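Local coordinates for Lmo2184 protein (Listeria monocytogenes serovar 1/2a, PDB 5JOQ) that probably binds heme at the cell surface as the lipid-linked substrate-binding component of an ABC-type iron uptake system, at residues 92-97 / 106-111; 121-126 / 274-279; 265-270 / 280-285. One frame throughout, in Å; residues are numbered along the deposited sequence.

Overall arrangement
Of the three contacts, interactions 1 and 3 join segments close in sequence, and interaction 2 joins segments 148 residues apart. Interaction 1, about 21 Å from the centre of the chain, lies wholly inside one beta-alpha-beta unit and is buried, with an aromatic ring meeting a branched residue of a strand. Interactions 2 and 3 lie nearer the centre, their own centres about 10 Å apart, and share helix 276-288. Its first turn meets helix 123-136 in interaction 2, a buried contact made by aliphatic groups and a thioether; its next turns meet loop 265-270 in interaction 3, where an aromatic ring meets a methionine methyl and the aliphatic part of a partly exposed glutamate.

Interaction 1 (92-97 / 106-111)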
loop_
_atom_site.group_PDB
_atom_site.type_symbol
_atom_site.label_atom_id
_atom_site.label_comp_id
_atom_site.label_asym_id
_atom_site.label_seq_id
_atom_site.Cartn_x
_atom_site.Cartn_y
_atom_site.Cartn_z
ATOM N N ASP A 92 23.444 -17.360 -17.944
ATOM C CA ASP A 92 24.211 -18.423 -17.297
ATOM C C ASP A 92 23.810 -18.601 -15.831
ATOM O O ASP A 92 23.925 -19.704 -15.282
ATOM C CB ASP A 92 25.705 -18.106 -17.391
ATOM C CG ASP A 92 26.179 -17.960 -18.831
ATOM O OD1 ASP A 92 25.988 -18.918 -19.594
ATOM O OD2 ASP A 92 26.687 -16.882 -19.202
ATOM N N MET A 93 23.330 -17.542 -15.191
ATOM C CA MET A 93 22.951 -17.616 -13.789
ATOM C C MET A 93 21.856 -16.596 -13.496
ATOM O O MET A 93 21.924 -15.454 -13.958
ATOM C CB MET A 93 24.169 -17.357 -12.884
ATOM C CG MET A 93 23.857 -17.423 -11.370
ATOM S SD MET A 93 23.302 -19.082 -10.877
ATOM C CE MET A 93 24.664 -20.127 -11.459
ATOM N N VAL A 94 20.854 -17.007 -12.726
ATOM C CA VAL A 94 19.813 -16.112 -12.210
ATOM C C VAL A 94 19.984 -16.070 -10.692
ATOM O O VAL A 94 20.094 -17.123 -10.061
ATOM C CB VAL A 94 18.406 -16.610 -12.592
ATOM C CG1 VAL A 94 17.321 -15.677 -12.021
ATOM C CG2 VAL A 94 18.253 -16.776 -14.138
ATOM N N LEU A 95 20.047 -14.870 -10.106
ATOM C CA LEU A 95 20.302 -14.700 -8.675
ATOM C C LEU A 95 19.030 -14.248 -7.953
ATOM O O LEU A 95 18.428 -13.224 -8.312
ATOM C CB LEU A 95 21.422 -13.690 -8.424
ATOM C CG LEU A 95 22.790 -13.981 -9.053
ATOM C CD1 LEU A 95 23.702 -12.820 -8.731
ATOM C CD2 LEU A 95 23.411 -15.285 -8.499
ATOM N N SER A 96 18.646 -14.987 -6.918
ATOM C CA SER A 96 17.480 -14.639 -6.095
ATOM C C SER A 96 17.927 -14.841 -4.648
ATOM O O SER A 96 19.134 -14.951 -4.367
ATOM C CB SER A 96 16.266 -15.485 -6.496
ATOM O OG SER A 96 15.117 -15.184 -5.697
ATOM N N THR A 97 16.965 -14.932 -3.718
ATOM C CA THR A 97 17.308 -15.084 -2.301
ATOM C C THR A 97 16.700 -16.362 -1.725
ATOM O O THR A 97 15.671 -16.884 -2.206
ATOM C CB THR A 97 16.825 -13.890 -1.457
ATOM O OG1 THR A 97 15.384 -13.838 -1.479
ATOM C CG2 THR A 97 17.427 -12.538 -1.945
ATOM N N SER A 106 10.767 -23.875 -8.300
ATOM C CA SER A 106 10.152 -24.749 -9.309
ATOM C C SER A 106 10.054 -24.064 -10.664
ATOM O O SER A 106 10.313 -24.686 -11.706
ATOM C CB SER A 106 8.755 -25.181 -8.868
ATOM O OG SER A 106 8.798 -25.853 -7.634
ATOM N N GLY A 107 9.625 -22.795 -10.679
ATOM C CA GLY A 107 9.508 -22.083 -11.945
ATOM C C GLY A 107 10.821 -22.016 -12.702
ATOM O O GLY A 107 10.875 -22.294 -13.903
ATOM N N PHE A 108 11.898 -21.611 -12.017
ATOM C CA PHE A 108 13.218 -21.609 -12.644
ATOM C C PHE A 108 13.591 -22.990 -13.196
ATOM O O PHE A 108 14.024 -23.120 -14.348
ATOM C CB PHE A 108 14.277 -21.119 -11.637
ATOM C CG PHE A 108 14.151 -19.661 -11.271
ATOM C CD1 PHE A 108 13.809 -18.708 -12.227
ATOM C CD2 PHE A 108 14.405 -19.231 -9.969
ATOM C CE1 PHE A 108 13.693 -17.350 -11.887
ATOM C CE2 PHE A 108 14.305 -17.860 -9.623
ATOM C CZ PHE A 108 13.930 -16.934 -10.579
ATOM N N GLU A 109 13.460 -24.035 -12.375
ATOM C CA GLU A 109 13.781 -25.387 -12.837
ATOM C C GLU A 109 12.953 -25.759 -14.053
ATOM O O GLU A 109 13.474 -26.304 -15.034
ATOM C CB GLU A 109 13.541 -26.401 -11.723
ATOM C CG GLU A 109 14.586 -26.367 -10.626
ATOM C CD GLU A 109 14.233 -27.259 -9.438
ATOM O OE1 GLU A 109 13.040 -27.598 -9.261
ATOM O OE2 GLU A 109 15.152 -27.612 -8.673
ATOM N N GLY A 110 11.654 -25.473 -14.001
ATOM C CA GLY A 110 10.793 -25.760 -15.134
ATOM C C GLY A 110 11.237 -25.048 -16.397
ATOM O O GLY A 110 11.114 -25.588 -17.496
ATOM N N ALA A 111 11.767 -23.833 -16.260
ATOM C CA ALA A 111 12.220 -23.063 -17.410
ATOM C C ALA A 111 13.662 -23.378 -17.796
ATOM O O ALA A 111 14.204 -22.733 -18.701
ATOM C CB ALA A 111 12.074 -21.563 -17.137
#
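Strand 93-97 and helix 101-110 come nearest at Val94 and Phe108, whose CA atoms lie 8.6 Å apart, a separation that side chains must bridge. Both residues direct their CB toward the other segment. From the strand, the CG1 branch of Val94 does the touching, meeting Phe108 CZ at 3.9 Å and standing almost as close to Phe108 CE1, at 4.0 Å. The far end of the ring thus receives the methyl, and the two side chains cross obliquely. Val94 CG1 lies opposite the backbone N (chi1 179°), which turns this methyl, and not CG2, to the ring. On the helix, Phe108 CG stands opposite the carbonyl carbon (chi1 -68°), and the ring extends to the strand.

Two residues along, Ser96 also faces the helix, and its CB lies 4.4 Å from Phe108 CE2, a looser approach made by carbon. Leu95, between them, points its CB the other way, where its side chain meets Leu133 of helix 123-136. This is the strand-helix packing of a beta-alpha-beta crossover: strand 93-97 runs into helix 101-110, and the chain returns as strand 115-118, parallel to the first and beside it in the sheet. The ring of Phe108 spans this unit, for it also touches Ala115 on the returning strand, while Leu83 of helix 83-88 packs against it from outside the unit. Ile86 of that same helix meets Val94. Within helix 101-110, the backbone hydrogen bond from Gly110 N to Ser106 O, 2.8 Å long, spans the turn that carries Phe108.

Interaction 2 (121-126 / 274-279); sequences TSIASM and LNAPEA
Ile123 and Ala276 make the closest approach between the N-terminal turns of helices 123-136 and 276-288. As in the solute-binding protein 8 family, the fold probably has two lobes linked by a long helix, consistent with helix 140-161 beside this contact. The end of the isoleucine does the work: CD1 lies 3.7 Å from Ala276 CB, and CG1 follows at 4.0 Å from the same methyl. With chi1 at -64° the CG1 branch is opposite the carbonyl carbon, and an extended chi2 of 179° carries CD1 on to the alanine. One turn later, Met126 approaches Leu274. Its SD comes within 4.3 Å of Leu274 N, while its methyl CE makes a loose apolar contact with Leu274 CD2 at 4.5 Å. The CB of Leu274 points away from helix 123-136, yet the end of its side chain turns back to give this contact.

Tyr187 of helix 187-194 touches both Ile123 and Ala276, and Ile154 of helix 140-161 also meets Ile123. Asp190 OD2 accepts a hydrogen bond from Ile123 N, which probably helps to position the start of helix 123-136. Ser122 holds the N-cap position of helix 123-136, its OG accepting from Ser125 N at 3.0 Å with an N-H...O angle of 159°.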
loop_
_atom_site.group_PDB
_atom_site.type_symbol
_atom_site.label_atom_id
_atom_site.label_comp_id
_atom_site.label_asym_id
_atom_site.label_seq_id
_atom_site.Cartn_x
_atom_site.Cartn_y
_atom_site.Cartn_z
ATOM N N THR A 121 19.516 -13.720 5.271
ATOM C CA THR A 121 18.804 -13.647 6.552
ATOM C C THR A 121 19.654 -13.078 7.690
ATOM O O THR A 121 19.111 -12.853 8.768
ATOM C CB THR A 121 18.274 -15.027 6.961
ATOM O OG1 THR A 121 19.365 -15.980 7.030
ATOM C CG2 THR A 121 17.232 -15.527 5.907
ATOM N N SER A 122 20.960 -12.864 7.489
ATOM C CA SER A 122 21.797 -12.133 8.438
ATOM C C SER A 122 22.849 -11.356 7.652
ATOM O O SER A 122 23.097 -11.624 6.474
ATOM C CB SER A 122 22.483 -13.087 9.449
ATOM O OG SER A 122 23.389 -13.973 8.782
ATOM N N ILE A 123 23.500 -10.400 8.315
ATOM C CA ILE A 123 24.614 -9.726 7.642
ATOM C C ILE A 123 25.735 -10.720 7.355
ATOM O O ILE A 123 26.315 -10.716 6.269
ATOM C CB ILE A 123 25.111 -8.529 8.483
ATOM C CG1 ILE A 123 23.981 -7.457 8.601
ATOM C CG2 ILE A 123 26.411 -7.914 7.867
ATOM C CD1 ILE A 123 24.400 -6.235 9.459
ATOM N N ALA A 124 26.067 -11.574 8.331
ATOM C CA ALA A 124 27.152 -12.540 8.137
ATOM C C ALA A 124 26.864 -13.470 6.961
ATOM O O ALA A 124 27.771 -13.799 6.180
ATOM C CB ALA A 124 27.371 -13.348 9.414
ATOM N N SER A 125 25.615 -13.942 6.837
ATOM C CA SER A 125 25.295 -14.798 5.702
ATOM C C SER A 125 25.422 -14.029 4.405
ATOM O O SER A 125 25.963 -14.555 3.429
ATOM C CB SER A 125 23.886 -15.396 5.847
ATOM O OG SER A 125 23.915 -16.452 6.840
ATOM N N MET A 126 24.947 -12.770 4.375
ATOM C CA MET A 126 25.137 -11.951 3.171
ATOM C C MET A 126 26.620 -11.815 2.820
ATOM O O MET A 126 27.002 -11.888 1.646
ATOM C CB MET A 126 24.510 -10.548 3.365
ATOM C CG MET A 126 24.661 -9.668 2.122
ATOM S SD MET A 126 23.983 -7.996 2.331
ATOM C CE MET A 126 25.117 -7.322 3.582
ATOM N N LEU A 274 23.058 -3.919 1.244
ATOM C CA LEU A 274 24.189 -3.030 1.467
ATOM C C LEU A 274 23.769 -1.829 2.343
ATOM O O LEU A 274 24.586 -1.078 2.780
ATOM C CB LEU A 274 24.874 -2.635 0.172
ATOM C CG LEU A 274 25.564 -3.788 -0.548
ATOM C CD1 LEU A 274 26.312 -3.296 -1.774
ATOM C CD2 LEU A 274 26.489 -4.529 0.391
ATOM N N ASN A 275 22.467 -1.686 2.568
ATOM C CA ASN A 275 21.909 -0.674 3.458
ATOM C C ASN A 275 22.225 -0.997 4.920
ATOM O O ASN A 275 22.031 -0.177 5.790
ATOM C CB ASN A 275 20.380 -0.659 3.386
ATOM C CG ASN A 275 19.859 -0.040 2.129
ATOM O OD1 ASN A 275 20.586 0.596 1.402
ATOM N ND2 ASN A 275 18.579 -0.206 1.893
ATOM N N ALA A 276 22.739 -2.189 5.177
ATOM C CA ALA A 276 22.920 -2.639 6.548
ATOM C C ALA A 276 23.720 -1.733 7.459
ATOM O O ALA A 276 23.316 -1.540 8.576
ATOM C CB ALA A 276 23.461 -4.055 6.583
ATOM N N PRO A 277 24.870 -1.157 6.943
ATOM C CA PRO A 277 25.572 -0.273 7.885
ATOM C C PRO A 277 24.687 0.905 8.303
ATOM O O PRO A 277 24.643 1.217 9.469
ATOM C CB PRO A 277 26.799 0.183 7.107
ATOM C CG PRO A 277 27.091 -0.965 6.227
ATOM C CD PRO A 277 25.745 -1.284 5.701
ATOM N N GLU A 278 23.973 1.519 7.374
ATOM C CA GLU A 278 23.112 2.622 7.745
ATOM C C GLU A 278 22.009 2.140 8.706
ATOM O O GLU A 278 21.735 2.773 9.695
ATOM C CB GLU A 278 22.505 3.261 6.509
ATOM C CG GLU A 278 21.672 4.487 6.800
ATOM C CD GLU A 278 21.089 5.138 5.554
ATOM O OE1 GLU A 278 21.355 4.671 4.438
ATOM O OE2 GLU A 278 20.350 6.125 5.710
ATOM N N ALA A 279 21.422 0.996 8.396
ATOM C CA ALA A 279 20.365 0.418 9.224
ATOM C C ALA A 279 20.868 0.132 10.630
ATOM O O ALA A 279 20.180 0.423 11.620
ATOM C CB ALA A 279 19.842 -0.865 8.582
#

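Interaction 3 (265-270 / 280-285); sequences ENLFGM and LKEMEK
Phe268 reaches from the loop that follows strand 260-262 to the surface of helix 276-288, so that this loop folds back on the helix it leads into. Its CB points toward the helix, and CG, placed opposite the carbonyl carbon by a chi1 of -67°, starts a ring whose outer atoms make the contact. CE1 meets the methyl CE of Met283 at 3.8 Å. Across the ring CE2 lies 4.2 Å from Glu282 CG, and at the tip CZ is 3.9 Å from Glu282 CB. Met283 and Glu282 thus meet the outer part of the ring obliquely, from different sides of its plane. Met283 bends at both chi2 and chi3, 66° and 65°, which brings its methyl back to the ring.

Leu267 adds its CD2 methyl, 4.2 Å from Glu282 CB, and crosses that glutamate at about a right angle. Leu191 of helix 187-194 also packs on Phe268, so the ring joins the loop to two helices. The end of Glu282 leads away from the loop, and its OE1 forms a salt bridge with Lys285 NZ, 3.6 Å away. That lysine is also salt-bridged to Glu84 of the third subunit. Glu282 therefore divides its chemistry: aliphatic carbons serve the loop, while the carboxylate is paired with a charge on its own helix.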
loop_
_atom_site.group_PDB
_atom_site.type_symbol
_atom_site.label_atom_id
_atom_site.label_comp_id
_atom_site.label_asym_id
_atom_site.label_seq_id
_atom_site.Cartn_x
_atom_site.Cartn_y
_atom_site.Cartn_z
ATOM N N GLU A 265 10.653 1.716 6.519
ATOM C CA GLU A 265 10.529 0.618 5.581
ATOM C C GLU A 265 11.545 0.743 4.460
ATOM O O GLU A 265 12.016 -0.232 3.905
ATOM C CB GLU A 265 9.086 0.560 5.072
ATOM C CG GLU A 265 8.844 -0.377 3.929
ATOM C CD GLU A 265 9.105 0.274 2.610
ATOM O OE1 GLU A 265 8.940 1.498 2.509
ATOM O OE2 GLU A 265 9.474 -0.448 1.684
ATOM N N ASN A 266 11.830 1.965 4.052
ATOM C CA ASN A 266 12.757 2.219 2.961
ATOM C C ASN A 266 14.174 1.772 3.297
ATOM O O ASN A 266 14.955 1.452 2.397
ATOM C CB ASN A 266 12.731 3.708 2.614
ATOM C CG ASN A 266 12.098 3.974 1.278
ATOM O OD1 ASN A 266 12.775 3.959 0.252
ATOM N ND2 ASN A 266 10.794 4.207 1.275
ATOM N N LEU A 267 14.524 1.741 4.580
ATOM C CA LEU A 267 15.862 1.394 5.024
ATOM C C LEU A 267 15.965 0.006 5.653
ATOM O O LEU A 267 16.995 -0.648 5.501
ATOM C CB LEU A 267 16.352 2.441 6.043
ATOM C CG LEU A 267 17.698 2.254 6.754
ATOM C CD1 LEU A 267 18.852 2.282 5.758
ATOM C CD2 LEU A 267 17.874 3.389 7.762
ATOM N N PHE A 268 14.922 -0.464 6.337
ATOM C CA PHE A 268 14.886 -1.769 7.007
ATOM C C PHE A 268 14.034 -2.746 6.175
ATOM O O PHE A 268 12.821 -2.862 6.382
ATOM C CB PHE A 268 14.287 -1.620 8.417
ATOM C CG PHE A 268 15.152 -0.819 9.364
ATOM C CD1 PHE A 268 16.115 -1.452 10.135
ATOM C CD2 PHE A 268 14.969 0.545 9.498
ATOM C CE1 PHE A 268 16.921 -0.728 11.018
ATOM C CE2 PHE A 268 15.769 1.298 10.389
ATOM C CZ PHE A 268 16.752 0.649 11.132
ATOM N N GLY A 269 14.656 -3.467 5.266
ATOM C CA GLY A 269 13.911 -4.470 4.530
ATOM C C GLY A 269 13.806 -5.792 5.289
ATOM O O GLY A 269 14.416 -5.969 6.341
ATOM N N MET A 270 13.031 -6.728 4.723
ATOM C CA MET A 270 12.853 -8.031 5.362
ATOM C C MET A 270 14.151 -8.840 5.356
ATOM O O MET A 270 14.369 -9.657 6.260
ATOM C CB MET A 270 11.753 -8.829 4.654
ATOM C CG MET A 270 10.995 -9.753 5.593
ATOM S SD MET A 270 9.530 -10.510 4.803
ATOM C CE MET A 270 10.377 -11.886 4.014
ATOM N N LEU A 280 22.070 -0.435 10.742
ATOM C CA LEU A 280 22.615 -0.735 12.062
ATOM C C LEU A 280 22.847 0.538 12.874
ATOM O O LEU A 280 22.654 0.551 14.096
ATOM C CB LEU A 280 23.915 -1.530 11.913
ATOM C CG LEU A 280 24.451 -2.197 13.166
ATOM C CD1 LEU A 280 23.413 -3.144 13.757
ATOM C CD2 LEU A 280 25.776 -2.938 12.846
ATOM N N LYS A 281 23.270 1.621 12.223
ATOM C CA LYS A 281 23.493 2.875 12.943
ATOM C C LYS A 281 22.177 3.483 13.416
ATOM O O LYS A 281 22.111 4.099 14.493
ATOM C CB LYS A 281 24.215 3.867 12.042
ATOM C CG LYS A 281 25.656 3.510 11.722
ATOM C CD LYS A 281 26.296 4.486 10.699
ATOM C CE LYS A 281 27.528 3.840 10.018
ATOM N NZ LYS A 281 27.754 4.274 8.593
ATOM N N GLU A 282 21.140 3.400 12.580
ATOM C CA GLU A 282 19.821 3.864 13.001
ATOM C C GLU A 282 19.286 2.989 14.140
ATOM O O GLU A 282 18.675 3.497 15.093
ATOM C CB GLU A 282 18.888 3.876 11.784
ATOM C CG GLU A 282 17.657 4.703 11.925
ATOM C CD GLU A 282 17.986 6.138 12.313
ATOM O OE1 GLU A 282 18.954 6.746 11.761
ATOM O OE2 GLU A 282 17.297 6.622 13.226
ATOM N N MET A 283 19.572 1.680 14.098
ATOM C CA MET A 283 19.154 0.794 15.182
ATOM C C MET A 283 19.801 1.200 16.491
ATOM O O MET A 283 19.142 1.233 17.538
ATOM C CB MET A 283 19.498 -0.663 14.838
ATOM C CG MET A 283 19.016 -1.660 15.884
ATOM S SD MET A 283 17.231 -1.778 16.018
ATOM C CE MET A 283 16.757 -2.460 14.402
ATOM N N GLU A 284 21.088 1.540 16.450
ATOM C CA GLU A 284 21.787 1.948 17.662
ATOM C C GLU A 284 21.157 3.205 18.254
ATOM O O GLU A 284 21.037 3.326 19.477
ATOM C CB GLU A 284 23.278 2.151 17.358
ATOM C CG GLU A 284 24.088 2.457 18.577
ATOM C CD GLU A 284 25.532 2.867 18.266
ATOM O OE1 GLU A 284 26.008 2.689 17.108
ATOM O OE2 GLU A 284 26.175 3.383 19.207
ATOM N N LYS A 285 20.704 4.138 17.401
ATOM C CA LYS A 285 20.055 5.352 17.900
ATOM C C LYS A 285 18.755 5.034 18.622
ATOM O O LYS A 285 18.481 5.588 19.698
ATOM C CB LYS A 285 19.777 6.321 16.753
ATOM C CG LYS A 285 21.018 6.997 16.193
ATOM C CD LYS A 285 20.672 7.979 15.081
ATOM C CE LYS A 285 21.924 8.346 14.292
ATOM N NZ LYS A 285 21.591 8.832 12.922
#